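Local coordinates for testis-expressed protein 101 (PDB 7BPS), which controls the binding of sperm to the zona pellucida and their migration into the oviduct, probably through the adhesion molecule ADAM3, at residues 53-58 / 158-163. Residues are numbered along the deposited sequence; the frame is centred on the assembly and turned at random.
Sequences VVLASK and ATVQVK
Segment 53-58, part of strand 52-61, runs roughly antiparallel (154°) to strand 158-163, the axes of the two segments 9.8 Å apart at closest approach, and Val53 and Leu55 face Val160 and Ala158. That spacing is too wide for backbone pairing: the strands belong to different sheets, one in each of the two tandem Ly6/uPAR domains, packed face to face so that the contact is part of the apolar interface between the domains. Backbone hydrogen bonds tie Val53 to Ile45 and Leu55 to Leu43 on one edge of their strand, while Val54 and Ala56 bond to Ser14 and Thr12 on the other. Strand 158-163 pairs antiparallel with strands 119-126 and 143-152.

Val53 and Val160 point at each other and meet tip to tip, two methyls against two. In both valines CG1 lies anti to the backbone N (chi1 -178°), which turns the two branches so that Val53 CG2 comes to 4.1 Å from Val160 CG1. Leu126 and Phe151 of the second domain also touch Val160, and Leu126 reaches Val53 as well, so the pair is buried. Beside it, Leu55 spreads its fork between the sheets. Leu55 CD2 ends 4.2 Å from the CB methyl of Ala158. The other branch, Leu55 CD1, approaches Val160 CG2 more loosely, at 4.5 Å. The nearest approach of all is methyl to methyl, Val53 CG1 to Val160 CG2 at 4.0 Å.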
ATOM      1  N   VAL A  53      -5.481  -4.827   0.470  1.00 29.75           N
ATOM      2  CA  VAL A  53      -5.589  -3.626   1.337  1.00 33.30           C
ATOM      3  C   VAL A  53      -5.228  -2.410   0.474  1.00 30.85           C
ATOM      4  O   VAL A  53      -4.212  -2.453  -0.210  1.00 31.24           O
ATOM      5  CB  VAL A  53      -4.682  -3.751   2.571  1.00 35.16           C
ATOM      6  CG1 VAL A  53      -4.805  -2.547   3.497  1.00 40.21           C
ATOM      7  CG2 VAL A  53      -5.010  -5.018   3.330  1.00 37.77           C
ATOM      8  N   VAL A  54      -6.060  -1.379   0.497  1.00 28.97           N
ATOM      9  CA  VAL A  54      -5.845  -0.111  -0.245  1.00 30.07           C
ATOM     10  C   VAL A  54      -5.836   1.057   0.755  1.00 34.53           C
ATOM     11  O   VAL A  54      -6.889   1.303   1.434  1.00 31.13           O
ATOM     12  CB  VAL A  54      -6.886   0.048  -1.359  1.00 28.71           C
ATOM     13  CG1 VAL A  54      -6.610   1.246  -2.204  1.00 32.17           C
ATOM     14  CG2 VAL A  54      -6.918  -1.178  -2.242  1.00 32.15           C
ATOM     15  N   LEU A  55      -4.660   1.687   0.899  1.00 33.76           N
ATOM     16  CA  LEU A  55      -4.439   2.981   1.582  1.00 32.01           C
ATOM     17  C   LEU A  55      -4.310   4.035   0.476  1.00 32.38           C
ATOM     18  O   LEU A  55      -3.296   4.025  -0.257  1.00 32.69           O
ATOM     19  CB  LEU A  55      -3.190   2.916   2.470  1.00 34.13           C
ATOM     20  CG  LEU A  55      -3.176   1.792   3.511  1.00 35.62           C
ATOM     21  CD1 LEU A  55      -2.467   0.551   2.971  1.00 35.13           C
ATOM     22  CD2 LEU A  55      -2.525   2.216   4.817  1.00 35.07           C
ATOM     23  N   ALA A  56      -5.341   4.864   0.316  1.00 33.97           N
ATOM     24  CA  ALA A  56      -5.451   5.901  -0.732  1.00 33.42           C
ATOM     25  C   ALA A  56      -5.590   7.285  -0.084  1.00 33.86           C
ATOM     26  O   ALA A  56      -6.565   7.529   0.680  1.00 32.30           O
ATOM     27  CB  ALA A  56      -6.608   5.603  -1.661  1.00 32.75           C
ATOM     28  N   SER A  57      -4.644   8.161  -0.412  1.00 34.77           N
ATOM     29  CA  SER A  57      -4.549   9.546   0.093  1.00 38.89           C
ATOM     30  C   SER A  57      -4.542  10.547  -1.067  1.00 40.81           C
ATOM     31  O   SER A  57      -3.716  10.398  -1.971  1.00 40.17           O
ATOM     32  CB  SER A  57      -3.333   9.718   0.927  1.00 38.28           C
ATOM     33  OG  SER A  57      -3.161  11.081   1.195  1.00 42.06           O
ATOM     34  N   LYS A  58      -5.435  11.537  -1.004  1.00 40.98           N
ATOM     35  CA  LYS A  58      -5.368  12.781  -1.805  1.00 40.46           C
ATOM     36  C   LYS A  58      -5.413  13.976  -0.844  1.00 44.73           C
ATOM     37  O   LYS A  58      -6.202  13.949   0.105  1.00 39.62           O
ATOM     38  CB  LYS A  58      -6.497  12.806  -2.825  1.00 36.52           C
ATOM     39  CG  LYS A  58      -6.335  11.798  -3.948  1.00 36.90           C
ATOM     40  CD  LYS A  58      -7.198  12.114  -5.142  1.00 35.49           C
ATOM     41  CE  LYS A  58      -7.151  11.031  -6.202  1.00 37.50           C
ATOM     42  NZ  LYS A  58      -7.965  11.410  -7.381  1.00 37.68           N
ATOM     43  N   ALA A 158      -2.921   3.944  10.484  1.00 34.35           N
ATOM     44  CA  ALA A 158      -3.465   2.589  10.261  1.00 34.36           C
ATOM     45  C   ALA A 158      -2.436   1.516  10.619  1.00 33.19           C
ATOM     46  O   ALA A 158      -1.246   1.839  10.635  1.00 32.19           O
ATOM     47  CB  ALA A 158      -3.873   2.498   8.815  1.00 39.67           C
ATOM     48  N   THR A 159      -2.875   0.292  10.910  1.00 32.34           N
ATOM     49  CA  THR A 159      -2.031  -0.928  10.930  1.00 34.30           C
ATOM     50  C   THR A 159      -2.598  -1.957   9.937  1.00 34.61           C
ATOM     51  O   THR A 159      -3.847  -2.095   9.817  1.00 34.14           O
ATOM     52  CB  THR A 159      -2.008  -1.742  12.231  1.00 37.07           C
ATOM     53  OG1 THR A 159      -3.194  -1.551  12.992  1.00 38.77           O
ATOM     54  CG2 THR A 159      -0.812  -1.481  13.090  1.00 45.14           C
ATOM     55  N   VAL A 160      -1.693  -2.714   9.343  1.00 28.41           N
ATOM     56  CA  VAL A 160      -1.994  -3.811   8.404  1.00 29.34           C
ATOM     57  C   VAL A 160      -1.246  -5.033   8.913  1.00 29.24           C
ATOM     58  O   VAL A 160      -0.008  -4.940   9.110  1.00 29.40           O
ATOM     59  CB  VAL A 160      -1.611  -3.435   6.972  1.00 28.59           C
ATOM     60  CG1 VAL A 160      -1.983  -4.553   6.012  1.00 31.96           C
ATOM     61  CG2 VAL A 160      -2.252  -2.117   6.553  1.00 29.87           C
ATOM     62  N   GLN A 161      -1.980  -6.107   9.178  1.00 27.65           N
ATOM     63  CA  GLN A 161      -1.364  -7.419   9.449  1.00 29.98           C
ATOM     64  C   GLN A 161      -1.271  -8.191   8.120  1.00 30.49           C
ATOM     65  O   GLN A 161      -2.278  -8.201   7.348  1.00 27.44           O
ATOM     66  CB  GLN A 161      -2.160  -8.152  10.512  1.00 29.14           C
ATOM     67  CG  GLN A 161      -1.566  -9.510  10.801  1.00 31.31           C
ATOM     68  CD  GLN A 161      -1.972 -10.055  12.142  1.00 32.36           C
ATOM     69  OE1 GLN A 161      -1.119 -10.466  12.918  1.00 32.45           O
ATOM     70  NE2 GLN A 161      -3.261 -10.074  12.409  1.00 27.58           N
ATOM     71  N   VAL A 162      -0.092  -8.765   7.860  1.00 31.56           N
ATOM     72  CA  VAL A 162       0.229  -9.481   6.599  1.00 32.95           C
ATOM     73  C   VAL A 162       0.976 -10.762   6.956  1.00 32.85           C
ATOM     74  O   VAL A 162       2.083 -10.680   7.577  1.00 28.57           O
ATOM     75  CB  VAL A 162       1.065  -8.615   5.648  1.00 36.59           C
ATOM     76  CG1 VAL A 162       1.283  -9.344   4.327  1.00 39.75           C
ATOM     77  CG2 VAL A 162       0.447  -7.263   5.403  1.00 37.24           C
ATOM     78  N   LYS A 163       0.410 -11.904   6.567  1.00 33.04           N
ATOM     79  CA  LYS A 163       1.085 -13.226   6.705  1.00 33.70           C
ATOM     80  C   LYS A 163       1.081 -13.932   5.360  1.00 34.10           C
ATOM     81  O   LYS A 163       0.066 -13.809   4.644  1.00 33.26           O
ATOM     82  CB  LYS A 163       0.376 -14.096   7.743  1.00 36.00           C
ATOM     83  CG  LYS A 163       0.247 -13.452   9.118  1.00 35.90           C
ATOM     84  CD  LYS A 163      -0.417 -14.337  10.117  1.00 35.52           C
ATOM     85  CE  LYS A 163      -0.531 -13.690  11.476  1.00 35.17           C
ATOM     86  NZ  LYS A 163      -0.811 -14.735  12.477  1.00 37.63           N
TER